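Acetoacetate decarboxylase (Sphingomonas wittichii, PDB 5UPB) is an acetoacetate decarboxylase-like lyase that probably acts on carbonyl substrates through a Schiff base, as relatives in its family do. Local coordinates at residues G148-R153 with L158-L163; A79-A84 with L111-L116; G139-G144 with D211-E216; A37-L42 with L86-T91; G93-Y98 with E201-D206. All coordinates share one frame; numbering follows the deposited sequence.

Contact 1. Residues G148-R153 with L158-L163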
# COMPACT_ATOMS: atom_id res chain seq x y z
N GLY A 148 2.53 14.51 -14.61
CA GLY A 148 1.47 13.51 -14.64
C GLY A 148 0.92 13.24 -13.26
O GLY A 148 1.61 13.37 -12.26
N GLY A 149 -0.37 12.92 -13.21
CA GLY A 149 -0.98 12.50 -11.96
C GLY A 149 -2.00 11.42 -12.23
O GLY A 149 -2.62 11.38 -13.30
N ILE A 150 -2.18 10.53 -11.25
CA ILE A 150 -3.14 9.44 -11.39
C ILE A 150 -3.67 9.09 -10.00
O ILE A 150 -2.99 9.24 -8.98
CB ILE A 150 -2.49 8.20 -12.08
CG1 ILE A 150 -3.52 7.14 -12.44
CG2 ILE A 150 -1.47 7.55 -11.16
CD1 ILE A 150 -2.98 6.15 -13.48
N CYS A 151 -4.92 8.66 -9.96
CA CYS A 151 -5.45 8.17 -8.71
C CYS A 151 -6.33 6.96 -8.99
O CYS A 151 -6.90 6.82 -10.07
CB CYS A 151 -6.25 9.27 -7.97
SG CYS A 151 -7.54 10.00 -8.94
N ALA A 152 -6.38 6.07 -8.01
CA ALA A 152 -7.08 4.80 -8.15
C ALA A 152 -7.61 4.36 -6.79
O ALA A 152 -7.07 4.75 -5.74
CB ALA A 152 -6.17 3.72 -8.71
N ARG A 153 -8.65 3.53 -6.81
CA ARG A 153 -9.22 3.00 -5.58
C ARG A 153 -9.84 1.64 -5.88
O ARG A 153 -10.49 1.47 -6.91
CB ARG A 153 -10.26 3.96 -5.00
CG ARG A 153 -10.93 3.43 -3.72
CD ARG A 153 -11.81 4.52 -3.06
NE ARG A 153 -12.50 4.05 -1.86
CZ ARG A 153 -13.69 3.44 -1.87
NH1 ARG A 153 -14.36 3.25 -3.01
NH2 ARG A 153 -14.23 3.03 -0.72
N LEU A 158 -9.37 5.90 -11.22
CA LEU A 158 -10.41 6.91 -11.05
C LEU A 158 -10.27 8.01 -12.10
O LEU A 158 -11.20 8.28 -12.86
CB LEU A 158 -10.31 7.51 -9.65
CG LEU A 158 -10.50 6.49 -8.51
CD1 LEU A 158 -9.95 7.10 -7.22
CD2 LEU A 158 -11.95 6.09 -8.40
N PHE A 159 -9.11 8.68 -12.14
CA PHE A 159 -8.83 9.53 -13.28
C PHE A 159 -7.33 9.73 -13.43
O PHE A 159 -6.55 9.39 -12.54
CB PHE A 159 -9.58 10.87 -13.21
CG PHE A 159 -9.16 11.80 -12.09
CD1 PHE A 159 -8.16 12.76 -12.28
CD2 PHE A 159 -9.81 11.76 -10.86
CE1 PHE A 159 -7.81 13.64 -11.26
CE2 PHE A 159 -9.46 12.64 -9.84
CZ PHE A 159 -8.45 13.60 -10.06
N ARG A 160 -6.95 10.15 -14.63
CA ARG A 160 -5.58 10.49 -14.96
C ARG A 160 -5.55 11.94 -15.44
O ARG A 160 -6.47 12.38 -16.12
CB ARG A 160 -5.02 9.61 -16.07
CG ARG A 160 -5.25 8.13 -15.87
CD ARG A 160 -5.10 7.39 -17.19
NE ARG A 160 -3.74 7.46 -17.71
CZ ARG A 160 -3.42 7.13 -18.95
NH1 ARG A 160 -4.37 6.75 -19.81
NH2 ARG A 160 -2.16 7.19 -19.34
N LEU A 161 -4.49 12.65 -15.07
CA LEU A 161 -4.26 14.04 -15.48
C LEU A 161 -2.84 14.18 -15.96
O LEU A 161 -1.93 13.51 -15.47
CB LEU A 161 -4.40 15.04 -14.36
CG LEU A 161 -5.70 15.33 -13.66
CD1 LEU A 161 -5.43 16.50 -12.72
CD2 LEU A 161 -6.78 15.64 -14.67
N GLY A 162 -2.63 15.13 -16.87
CA GLY A 162 -1.29 15.42 -17.33
C GLY A 162 -1.22 16.81 -17.92
O GLY A 162 -2.23 17.44 -18.22
N LEU A 163 0.01 17.28 -18.06
CA LEU A 163 0.29 18.62 -18.60
C LEU A 163 1.58 18.55 -19.39
O LEU A 163 2.58 18.02 -18.89
CB LEU A 163 0.45 19.63 -17.47
CG LEU A 163 0.61 21.07 -17.88
CD1 LEU A 163 -0.69 21.56 -18.49
CD2 LEU A 163 1.01 21.88 -16.67
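A beta hairpin with a classic bulge joins Gly148-Arg153 to Leu158-Leu163, and the bulge sits where Leu158 and Phe159 both face Cys151. The strands run antiparallel. Gly149 and Leu161 form a hydrogen-bonded pair, with Gly149 N to Leu161 O at 2.8 Å and Leu161 N to Gly149 O at 2.9 Å, the second bond almost straight (177° at the hydrogen). At the bulge, Cys151 N donates to Phe159 O (3.1 Å), but Cys151 O accepts from Leu158 N (2.9 Å) instead of Phe159 N, so one extra residue is taken up without losing a bond. Cys151 places SG between its backbone N and carbonyl carbon (chi1 55°), which lays the sulfur over one face of the Phe159 ring, displaced toward the rim; the closest pair is Cys151 SG to Phe159 CE2, 3.4 Å. Leu158 reaches alongside the other strand, its CD1 lying 3.6 Å from Ala152 C. Across the sheet from the sulfur, Ile150 and Arg160 run side by side, Ile150 CD1 being 3.8 Å from Arg160 CG. The guanidinium of Arg160 goes on to Glu220 and to the carbonyl O of Arg74 in the second subunit, while Ile150 packs on Pro76 of that subunit and on His154 of the third. Phe159 also packs against Ala84, Leu86 and Trp104 of neighbouring strands. The hairpin therefore has two chemistries: a sulfur-aromatic and aliphatic face turned to neighbouring strands of its own chain, and a face with an aliphatic chain and a paired cation turned to other subunits.

Contact 2. Residues A79-A84 with L111-L116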
# COMPACT_ATOMS: atom_id res chain seq x y z
N ALA A 79 3.10 13.67 8.13
CA ALA A 79 3.34 15.05 7.71
C ALA A 79 3.16 15.26 6.22
O ALA A 79 3.25 16.43 5.75
CB ALA A 79 4.76 15.46 8.09
N VAL A 80 2.89 14.20 5.45
CA VAL A 80 2.75 14.29 4.00
C VAL A 80 1.59 13.44 3.56
O VAL A 80 1.30 12.39 4.16
CB VAL A 80 4.03 13.85 3.24
CG1 VAL A 80 5.16 14.85 3.48
CG2 VAL A 80 4.48 12.45 3.67
N TYR A 81 0.94 13.89 2.50
CA TYR A 81 -0.10 13.09 1.87
C TYR A 81 -0.29 13.54 0.44
O TYR A 81 0.08 14.65 0.06
CB TYR A 81 -1.40 13.18 2.64
CG TYR A 81 -2.08 14.54 2.61
CD1 TYR A 81 -1.78 15.50 3.57
CD2 TYR A 81 -3.03 14.85 1.64
CE1 TYR A 81 -2.43 16.73 3.58
CE2 TYR A 81 -3.66 16.12 1.64
CZ TYR A 81 -3.38 17.01 2.63
OH TYR A 81 -3.99 18.26 2.70
N ASN A 82 -0.87 12.66 -0.36
CA ASN A 82 -1.27 12.99 -1.71
C ASN A 82 -2.78 13.00 -1.80
O ASN A 82 -3.47 12.23 -1.12
CB ASN A 82 -0.70 12.00 -2.70
CG ASN A 82 0.77 11.87 -2.55
OD1 ASN A 82 1.50 12.80 -2.85
ND2 ASN A 82 1.21 10.78 -1.94
N GLU A 83 -3.28 13.81 -2.72
CA GLU A 83 -4.71 14.00 -2.85
C GLU A 83 -5.10 14.29 -4.29
O GLU A 83 -4.39 15.00 -5.01
CB GLU A 83 -5.16 15.13 -1.95
CG GLU A 83 -6.65 15.40 -1.96
CD GLU A 83 -7.04 16.40 -0.86
OE1 GLU A 83 -7.16 15.98 0.30
OE2 GLU A 83 -7.19 17.61 -1.14
N ALA A 84 -6.25 13.72 -4.69
CA ALA A 84 -6.85 14.01 -5.99
C ALA A 84 -8.30 14.41 -5.78
O ALA A 84 -9.01 13.84 -4.93
CB ALA A 84 -6.74 12.80 -6.91
N LEU A 111 -8.18 12.46 5.56
CA LEU A 111 -9.57 12.14 5.32
C LEU A 111 -10.46 12.68 6.43
O LEU A 111 -11.49 13.33 6.17
CB LEU A 111 -9.73 10.62 5.17
CG LEU A 111 -11.16 10.16 4.89
CD1 LEU A 111 -11.06 8.85 4.13
CD2 LEU A 111 -11.92 10.01 6.17
N ILE A 112 -10.09 12.41 7.67
CA ILE A 112 -10.96 12.78 8.77
C ILE A 112 -10.98 14.30 8.98
O ILE A 112 -12.05 14.89 9.19
CB ILE A 112 -10.52 12.02 10.03
CG1 ILE A 112 -10.90 10.51 9.89
CG2 ILE A 112 -11.13 12.67 11.27
CD1 ILE A 112 -12.40 10.25 9.92
N ARG A 113 -9.83 14.95 8.96
CA ARG A 113 -9.84 16.41 9.03
C ARG A 113 -10.74 16.98 7.95
O ARG A 113 -11.55 17.87 8.21
CB ARG A 113 -8.40 16.93 8.91
CG ARG A 113 -8.14 18.46 9.08
CD ARG A 113 -6.65 18.78 8.71
NE ARG A 113 -6.39 18.34 7.32
CZ ARG A 113 -5.24 17.94 6.76
NH1 ARG A 113 -4.05 17.85 7.41
NH2 ARG A 113 -5.30 17.62 5.47
N GLY A 114 -10.64 16.43 6.74
CA GLY A 114 -11.53 16.84 5.66
C GLY A 114 -13.00 16.66 6.01
O GLY A 114 -13.80 17.60 5.86
N TRP A 115 -13.37 15.46 6.46
CA TRP A 115 -14.79 15.22 6.75
C TRP A 115 -15.29 16.19 7.80
O TRP A 115 -16.43 16.67 7.72
CB TRP A 115 -15.02 13.77 7.21
CG TRP A 115 -15.15 12.70 6.15
CD1 TRP A 115 -14.30 12.45 5.12
CD2 TRP A 115 -16.20 11.71 6.06
NE1 TRP A 115 -14.75 11.37 4.37
CE2 TRP A 115 -15.90 10.89 4.93
CE3 TRP A 115 -17.34 11.43 6.81
CZ2 TRP A 115 -16.72 9.83 4.53
CZ3 TRP A 115 -18.15 10.37 6.41
CH2 TRP A 115 -17.83 9.59 5.27
N LEU A 116 -14.47 16.46 8.83
CA LEU A 116 -14.90 17.35 9.90
C LEU A 116 -15.18 18.75 9.39
O LEU A 116 -15.99 19.48 9.98
CB LEU A 116 -13.84 17.42 10.99
CG LEU A 116 -13.68 16.09 11.74
CD1 LEU A 116 -12.36 16.10 12.58
CD2 LEU A 116 -14.87 15.87 12.66
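Tyr81 and Arg113 make the whole of this contact: Tyr81 OH lies 3.1 Å from Arg113 NH2, and the same nitrogen is 3.5 Å from Tyr81 CZ. The ring and the guanidinium are inclined at 49° to each other, and Tyr81 CE1 comes in at the edge of the guanidinium, in its plane, so the two groups are not stacked. Arg113 leaves helix 111-116 with CG anti to its backbone N, and the chain then bends at CG-CD (chi3 58°), swinging the guanidinium across to the phenol end of Tyr81. Around this pair the fit is aromatic. Phe61 stacks on the Tyr81 ring and Trp109 meets it at about a right angle, which together probably restrict the rotation of the phenol ring. The aliphatic part of the surroundings comes from Val105 on the adjoining strand, while Ser63 touches Arg113. Two residues farther along the strand, Glu83 also points toward the helix; its OE1 stays 5.7 Å from Arg113 NH2, and its carboxylate is engaged instead by Lys121 and Tyr57. The helix is held in turn by Trp115 NE1, bonded to Lys121 O, and by packing of Leu111, Ile112, Trp115 and Leu116 against the fourth subunit. Such a group of acid, lysine and phenols between strand and helix is consistent with the polar pocket of acetoacetate decarboxylase relatives. Between 79-84 and 111-116 only 73 Å² is buried, a single nitrogen against one phenol; Trp109 and Ser110, about one turn earlier on the helix, probably carry more of the join, and aromatic neighbours position Tyr81 more than Arg113 does.

Contact 3. Residues G139-G144 with D211-E216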
# COMPACT_ATOMS: atom_id res chain seq x y z
N GLY A 139 15.78 18.03 -16.82
CA GLY A 139 15.65 19.25 -16.07
C GLY A 139 14.31 19.24 -15.33
O GLY A 139 13.62 18.23 -15.23
N GLY A 140 14.01 20.40 -14.75
CA GLY A 140 12.79 20.61 -14.00
C GLY A 140 11.69 21.18 -14.87
O GLY A 140 11.63 20.96 -16.08
N LEU A 141 10.84 21.98 -14.23
CA LEU A 141 9.75 22.64 -14.95
C LEU A 141 10.31 23.71 -15.89
O LEU A 141 11.15 24.53 -15.51
CB LEU A 141 8.75 23.24 -13.97
CG LEU A 141 8.02 22.17 -13.17
CD1 LEU A 141 7.31 22.82 -12.01
CD2 LEU A 141 7.04 21.42 -14.08
N ARG A 142 9.86 23.66 -17.14
CA ARG A 142 10.30 24.51 -18.23
C ARG A 142 9.36 24.28 -19.40
O ARG A 142 8.55 23.35 -19.41
CB ARG A 142 11.73 24.15 -18.65
CG ARG A 142 11.83 22.72 -19.18
CD ARG A 142 13.24 22.29 -19.53
NE ARG A 142 14.16 22.26 -18.40
CZ ARG A 142 15.49 22.33 -18.53
NH1 ARG A 142 16.04 22.43 -19.73
NH2 ARG A 142 16.26 22.30 -17.45
N GLU A 143 9.52 25.09 -20.42
CA GLU A 143 8.80 24.83 -21.65
C GLU A 143 9.12 23.42 -22.13
O GLU A 143 10.28 23.00 -22.13
CB GLU A 143 9.23 25.83 -22.71
CG GLU A 143 9.04 27.27 -22.33
CD GLU A 143 9.42 28.19 -23.47
OE1 GLU A 143 9.87 27.67 -24.50
OE2 GLU A 143 9.32 29.43 -23.31
N GLY A 144 8.10 22.65 -22.46
CA GLY A 144 8.34 21.30 -22.89
C GLY A 144 8.35 20.24 -21.81
O GLY A 144 8.29 19.07 -22.15
N ASP A 211 5.37 29.78 -8.72
CA ASP A 211 6.01 28.80 -9.60
C ASP A 211 5.00 28.14 -10.52
O ASP A 211 4.85 26.92 -10.58
CB ASP A 211 6.79 27.76 -8.78
CG ASP A 211 7.97 28.39 -8.06
OD1 ASP A 211 8.89 28.85 -8.76
OD2 ASP A 211 7.97 28.48 -6.81
N ILE A 212 4.30 28.98 -11.24
CA ILE A 212 3.17 28.59 -12.07
C ILE A 212 3.64 28.36 -13.50
O ILE A 212 4.39 29.18 -14.08
CB ILE A 212 2.08 29.67 -12.02
CG1 ILE A 212 1.66 29.94 -10.59
CG2 ILE A 212 0.89 29.26 -12.84
CD1 ILE A 212 0.79 31.23 -10.45
N TRP A 213 3.19 27.24 -14.07
CA TRP A 213 3.44 26.87 -15.47
C TRP A 213 2.14 26.43 -16.12
O TRP A 213 1.38 25.65 -15.54
CB TRP A 213 4.47 25.76 -15.57
CG TRP A 213 5.79 26.13 -14.94
CD1 TRP A 213 6.12 26.03 -13.63
CD2 TRP A 213 6.95 26.65 -15.61
NE1 TRP A 213 7.41 26.48 -13.42
CE2 TRP A 213 7.95 26.85 -14.62
CE3 TRP A 213 7.23 26.99 -16.93
CZ2 TRP A 213 9.20 27.38 -14.92
CZ3 TRP A 213 8.50 27.52 -17.22
CH2 TRP A 213 9.47 27.69 -16.23
N ALA A 214 1.89 26.92 -17.33
CA ALA A 214 0.69 26.58 -18.08
C ALA A 214 1.08 25.63 -19.21
O ALA A 214 2.24 25.54 -19.60
CB ALA A 214 0.02 27.83 -18.66
N GLY A 215 0.10 24.94 -19.76
CA GLY A 215 0.44 24.03 -20.84
C GLY A 215 -0.76 23.31 -21.37
O GLY A 215 -1.91 23.72 -21.15
N GLU A 216 -0.48 22.29 -22.16
CA GLU A 216 -1.51 21.55 -22.84
C GLU A 216 -1.98 20.44 -21.90
O GLU A 216 -1.16 19.60 -21.51
CB GLU A 216 -1.00 20.94 -24.13
CG GLU A 216 -2.09 20.22 -24.91
CD GLU A 216 -1.55 19.40 -26.06
OE1 GLU A 216 -0.32 19.24 -26.16
OE2 GLU A 216 -2.37 18.89 -26.86
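Trp213 gives up 88 Å² to the loop 139-144, and Leu141 and Arg142 are the residues that lie over its indole. Leu141 CB stands over the five-membered ring, 3.8 Å from its centroid and 19° off the ring normal, a CH-pi contact; its nearest ring atom is Trp213 NE1 at 3.5 Å. The Leu141 CD1 methyl reaches the same end of the indole, 3.8 Å from Trp213 CD1. Farther along, the backbone takes over from the side chain. Leu141 O lies 3.5 Å from Trp213 CZ2, and Arg142 CA sits off-centre above the six-membered ring, 3.6 Å from Trp213 CZ3, with Arg142 N over the same face near the rim. The indole is thus crossed lengthwise by two consecutive residues of the loop. Its orientation follows from a chi1 of -59°, which sets CG beside the backbone N and raises the ring from strand 212-216 to meet the loop. Arg142 points its own side chain away and adds only its backbone. Thr242 of strand 235-249 touches both Leu141 and Trp213, and Arg130 and Pro131 also touch Leu141. Losing the indole to an alanine is likely to leave Leu141 CB and the Arg142 backbone without the flat surface they rest on, and the loop around Leu141 less restrained. No hydrogen bond crosses between the segments. Between these two segments, then, the loop before strand 146-153 is laid on the outside of strand 206-221 by CH-pi and apolar contact, with its centre about 21 Å from the centre of the chain.

Contact 4. Residues A37-L42 with L86-T91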
# COMPACT_ATOMS: atom_id res chain seq x y z
N ALA A 37 -26.30 21.13 -15.19
CA ALA A 37 -27.41 20.40 -14.57
C ALA A 37 -26.91 19.11 -13.92
O ALA A 37 -27.37 18.77 -12.82
CB ALA A 37 -28.48 20.09 -15.62
N ARG A 38 -25.97 18.41 -14.55
CA ARG A 38 -25.39 17.23 -13.91
C ARG A 38 -24.62 17.61 -12.65
O ARG A 38 -24.74 16.94 -11.61
CB ARG A 38 -24.44 16.51 -14.87
CG ARG A 38 -25.07 15.79 -16.04
CD ARG A 38 -24.00 14.95 -16.72
NE ARG A 38 -24.56 13.90 -17.57
CZ ARG A 38 -23.83 13.09 -18.32
NH1 ARG A 38 -22.51 13.21 -18.34
NH2 ARG A 38 -24.42 12.17 -19.07
N LEU A 39 -23.83 18.69 -12.69
CA LEU A 39 -23.07 19.07 -11.51
C LEU A 39 -23.97 19.52 -10.38
O LEU A 39 -23.69 19.23 -9.21
CB LEU A 39 -22.06 20.16 -11.86
CG LEU A 39 -21.12 19.85 -13.00
CD1 LEU A 39 -20.21 21.02 -13.21
CD2 LEU A 39 -20.33 18.65 -12.68
N GLN A 40 -25.08 20.20 -10.69
CA GLN A 40 -25.97 20.67 -9.63
C GLN A 40 -26.47 19.51 -8.77
O GLN A 40 -26.63 19.65 -7.56
CB GLN A 40 -27.16 21.45 -10.21
CG GLN A 40 -28.09 22.00 -9.12
CD GLN A 40 -27.46 23.17 -8.34
OE1 GLN A 40 -27.03 24.17 -8.93
NE2 GLN A 40 -27.39 23.03 -7.01
N ALA A 41 -26.73 18.36 -9.40
CA ALA A 41 -27.20 17.19 -8.66
C ALA A 41 -26.22 16.74 -7.57
O ALA A 41 -26.61 16.08 -6.61
CB ALA A 41 -27.48 16.05 -9.65
N LEU A 42 -24.93 17.04 -7.73
CA LEU A 42 -23.94 16.69 -6.73
C LEU A 42 -23.81 17.73 -5.63
O LEU A 42 -23.12 17.48 -4.64
CB LEU A 42 -22.57 16.50 -7.37
CG LEU A 42 -22.43 15.40 -8.41
CD1 LEU A 42 -21.01 15.43 -9.00
CD2 LEU A 42 -22.79 14.03 -7.79
N LEU A 86 -12.10 16.18 -7.73
CA LEU A 86 -12.95 16.81 -8.74
C LEU A 86 -13.86 17.78 -8.00
O LEU A 86 -14.67 17.36 -7.16
CB LEU A 86 -13.77 15.74 -9.48
CG LEU A 86 -12.91 14.71 -10.20
CD1 LEU A 86 -13.72 13.50 -10.65
CD2 LEU A 86 -12.28 15.38 -11.40
N SER A 87 -13.71 19.07 -8.28
CA SER A 87 -14.41 20.12 -7.54
C SER A 87 -15.26 20.95 -8.50
O SER A 87 -14.87 21.19 -9.64
CB SER A 87 -13.45 21.09 -6.79
OG SER A 87 -12.61 20.41 -5.90
N ILE A 88 -16.36 21.48 -7.98
CA ILE A 88 -17.40 22.14 -8.77
C ILE A 88 -17.44 23.61 -8.41
O ILE A 88 -17.57 23.97 -7.23
CB ILE A 88 -18.76 21.48 -8.52
CG1 ILE A 88 -18.68 19.99 -8.89
CG2 ILE A 88 -19.88 22.21 -9.28
CD1 ILE A 88 -19.88 19.17 -8.45
N ALA A 89 -17.36 24.48 -9.42
CA ALA A 89 -17.52 25.90 -9.16
C ALA A 89 -18.98 26.19 -8.85
O ALA A 89 -19.88 25.69 -9.54
CB ALA A 89 -17.04 26.73 -10.35
N CYS A 90 -19.22 26.97 -7.80
CA CYS A 90 -20.58 27.22 -7.32
C CYS A 90 -20.60 28.54 -6.54
O CYS A 90 -19.59 29.23 -6.39
CB CYS A 90 -21.09 26.06 -6.47
SG CYS A 90 -20.07 25.67 -5.04
N THR A 91 -21.80 28.88 -6.05
CA THR A 91 -22.03 30.08 -5.28
C THR A 91 -22.95 29.78 -4.10
O THR A 91 -23.83 28.90 -4.18
CB THR A 91 -22.68 31.19 -6.11
OG1 THR A 91 -23.83 30.65 -6.81
CG2 THR A 91 -21.70 31.73 -7.09
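No flat group takes part where Leu39 and Leu42 meet Ile88: the junction is made wholly of aliphatic branches, and the aromatic rings nearby, Phe232 and Phe102, come from outside the two segments. Ile88 reaches out from strand 86-91 with two branches. Its CG2 methyl approaches Leu39, 4.0 Å from Leu39 CB and 4.1 Å from Leu39 CD1. The other branch is turned beside the backbone N (chi1 -59°) and ends in CD1, which enters between the two leucines, 3.9 Å from Leu42 CB and close to Leu39 O. Leu42 and Ile88 cross at about a right angle. The leucines are three residues apart, so both project from one side of the short helix 36-42. Phe232 touches both of them, Val49 touches Leu39 and Ile88, and Ala101 lies against Ile88. Replacing Ile88 by an alanine would probably open a gap under the helix and leave Leu39 and Leu42 without the side chain that lies between them. All three residues are buried and nothing polar bonds across, so the helix is seated on strand 80-92 by apolar shape fit rather than by directed bonds.

Contact 5. Residues G93-Y98 with E201-D206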
# COMPACT_ATOMS: atom_id res chain seq x y z
N GLY A 93 -25.27 32.33 -2.14
CA GLY A 93 -25.64 33.72 -2.28
C GLY A 93 -24.88 34.25 -3.48
O GLY A 93 -25.00 33.71 -4.58
N ASP A 94 -24.09 35.30 -3.28
CA ASP A 94 -23.23 35.80 -4.34
C ASP A 94 -21.77 35.53 -4.02
O ASP A 94 -20.87 36.13 -4.62
CB ASP A 94 -23.48 37.30 -4.58
CG ASP A 94 -23.30 38.13 -3.32
OD1 ASP A 94 -22.62 37.66 -2.39
OD2 ASP A 94 -23.84 39.25 -3.28
N ARG A 95 -21.52 34.63 -3.08
CA ARG A 95 -20.16 34.28 -2.70
C ARG A 95 -19.70 33.12 -3.57
O ARG A 95 -20.37 32.08 -3.65
CB ARG A 95 -20.09 33.94 -1.22
CG ARG A 95 -18.70 33.71 -0.75
CD ARG A 95 -18.62 33.84 0.75
NE ARG A 95 -17.27 33.56 1.21
CZ ARG A 95 -16.24 34.39 1.06
NH1 ARG A 95 -16.40 35.57 0.49
NH2 ARG A 95 -15.04 34.03 1.50
N GLN A 96 -18.56 33.29 -4.20
CA GLN A 96 -18.07 32.34 -5.18
C GLN A 96 -17.14 31.34 -4.52
O GLN A 96 -16.27 31.71 -3.73
CB GLN A 96 -17.28 33.08 -6.27
CG GLN A 96 -18.11 34.09 -7.07
CD GLN A 96 -17.32 34.68 -8.22
OE1 GLN A 96 -16.18 35.10 -8.05
NE2 GLN A 96 -17.93 34.71 -9.40
N GLY A 97 -17.31 30.07 -4.85
CA GLY A 97 -16.43 29.09 -4.26
C GLY A 97 -16.34 27.84 -5.10
O GLY A 97 -16.86 27.78 -6.22
N TYR A 98 -15.70 26.84 -4.51
CA TYR A 98 -15.66 25.50 -5.05
C TYR A 98 -16.30 24.56 -4.02
O TYR A 98 -16.13 24.77 -2.82
CB TYR A 98 -14.23 25.00 -5.33
CG TYR A 98 -13.67 25.55 -6.59
CD1 TYR A 98 -14.05 25.04 -7.84
CD2 TYR A 98 -12.76 26.63 -6.55
CE1 TYR A 98 -13.51 25.57 -9.02
CE2 TYR A 98 -12.23 27.15 -7.70
CZ TYR A 98 -12.60 26.64 -8.94
OH TYR A 98 -12.04 27.20 -10.08
N GLU A 201 -18.22 26.80 5.41
CA GLU A 201 -17.37 27.62 4.53
C GLU A 201 -15.96 27.67 5.11
O GLU A 201 -15.81 27.85 6.32
CB GLU A 201 -17.90 29.04 4.40
CG GLU A 201 -17.16 29.89 3.42
CD GLU A 201 -17.66 31.31 3.43
OE1 GLU A 201 -18.55 31.64 4.24
OE2 GLU A 201 -17.10 32.13 2.70
N VAL A 202 -14.95 27.32 4.31
CA VAL A 202 -13.56 27.46 4.74
C VAL A 202 -12.94 28.65 4.00
O VAL A 202 -13.06 28.75 2.77
CB VAL A 202 -12.76 26.17 4.54
CG1 VAL A 202 -12.86 25.72 3.17
CG2 VAL A 202 -11.33 26.39 4.89
N ASN A 203 -12.28 29.53 4.72
CA ASN A 203 -11.49 30.58 4.08
C ASN A 203 -10.04 30.47 4.50
O ASN A 203 -9.74 30.12 5.64
CB ASN A 203 -12.00 31.98 4.40
CG ASN A 203 -13.31 32.27 3.72
OD1 ASN A 203 -13.33 32.58 2.51
ND2 ASN A 203 -14.41 32.13 4.46
N ARG A 204 -9.15 30.72 3.55
CA ARG A 204 -7.73 30.67 3.84
C ARG A 204 -7.36 31.94 4.60
O ARG A 204 -7.65 33.05 4.14
CB ARG A 204 -6.99 30.56 2.52
CG ARG A 204 -7.34 29.21 1.85
CD ARG A 204 -6.63 28.91 0.55
NE ARG A 204 -7.19 29.67 -0.56
CZ ARG A 204 -8.17 29.21 -1.33
NH1 ARG A 204 -8.69 28.01 -1.11
NH2 ARG A 204 -8.63 29.95 -2.32
N SER A 205 -6.62 31.78 5.68
CA SER A 205 -6.12 32.89 6.46
C SER A 205 -4.71 33.24 6.04
O SER A 205 -4.19 34.30 6.40
CB SER A 205 -6.17 32.53 7.95
OG SER A 205 -5.20 31.52 8.25
N ASP A 206 -4.11 32.39 5.23
CA ASP A 206 -2.84 32.64 4.59
C ASP A 206 -2.93 31.87 3.30
O ASP A 206 -3.47 30.75 3.27
CB ASP A 206 -1.71 32.22 5.56
CG ASP A 206 -0.37 32.86 5.24
OD1 ASP A 206 0.04 32.89 4.07
OD2 ASP A 206 0.29 33.31 6.20
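Arg95 stretches from the start of strand 95-98 toward Glu201 and Asn203, and its guanidinium receives both of them at its edge, near its plane. The chain of Arg95 is extended from CG to NE, with CG opposite the backbone N (chi1 -174°), which carries the charge across to strand 201-202. The partner of NE is Glu201 OE2, a salt bridge in kind, but the modelled approach is impossibly short and the placing of both atoms is doubtful. The partner of NH2 is Asn203 OD1, at a very short 2.5 Å and with a strongly bent angle of 122° at the hydrogen, so this bond too is best read as approximate. Asn203 ND2 in turn makes a weak bond to Glu201 OE2 (3.2 Å), although that oxygen is itself uncertain. As modelled, one amide thus serves both charged groups, its oxygen toward the cation and its nitrogen toward the carboxylate. The guanidinium is inclined at 55° to the carboxylate and similarly to the amide. Arg95 and Glu201 both rest their side chains on Ala179, from strand 179-186, and Phe181 of that strand also lies against Glu201. At the other end of the second segment, Asp206 forms a salt bridge with Arg248. Arg95 is poorly ordered, and both it and Asn203 touch crystal neighbours, so the lattice may influence the arrangement. The chemistry is that of a surface charge pair with an amide as go-between: it bridges two strands across 179-186, and the opposite charges would probably draw together even if the exact atoms differ.

In the fold
From the N terminus, contact 4 closes first, bringing strand 80-92 back under helix 36-42. Contact 2 opens on the same strand before that closure and ends on helix 108-116, so the two cross. Contact 5 opens inside contact 2, two residues after contact 4 ends, and closes only at 201-206; Cys90 O and Gly97 N, probably hydrogen-bonded, connect it to contact 4. Contact 3 opens within contact 5 and closes just after it, so these cross too. The short hairpin of contact 1 lies within both. Ala84 joins contacts 1 and 2, Phe159 and Leu86 join contacts 1 and 4, and Leu163 meets the 211-216 strand of contact 3, tying hairpin and central strands together.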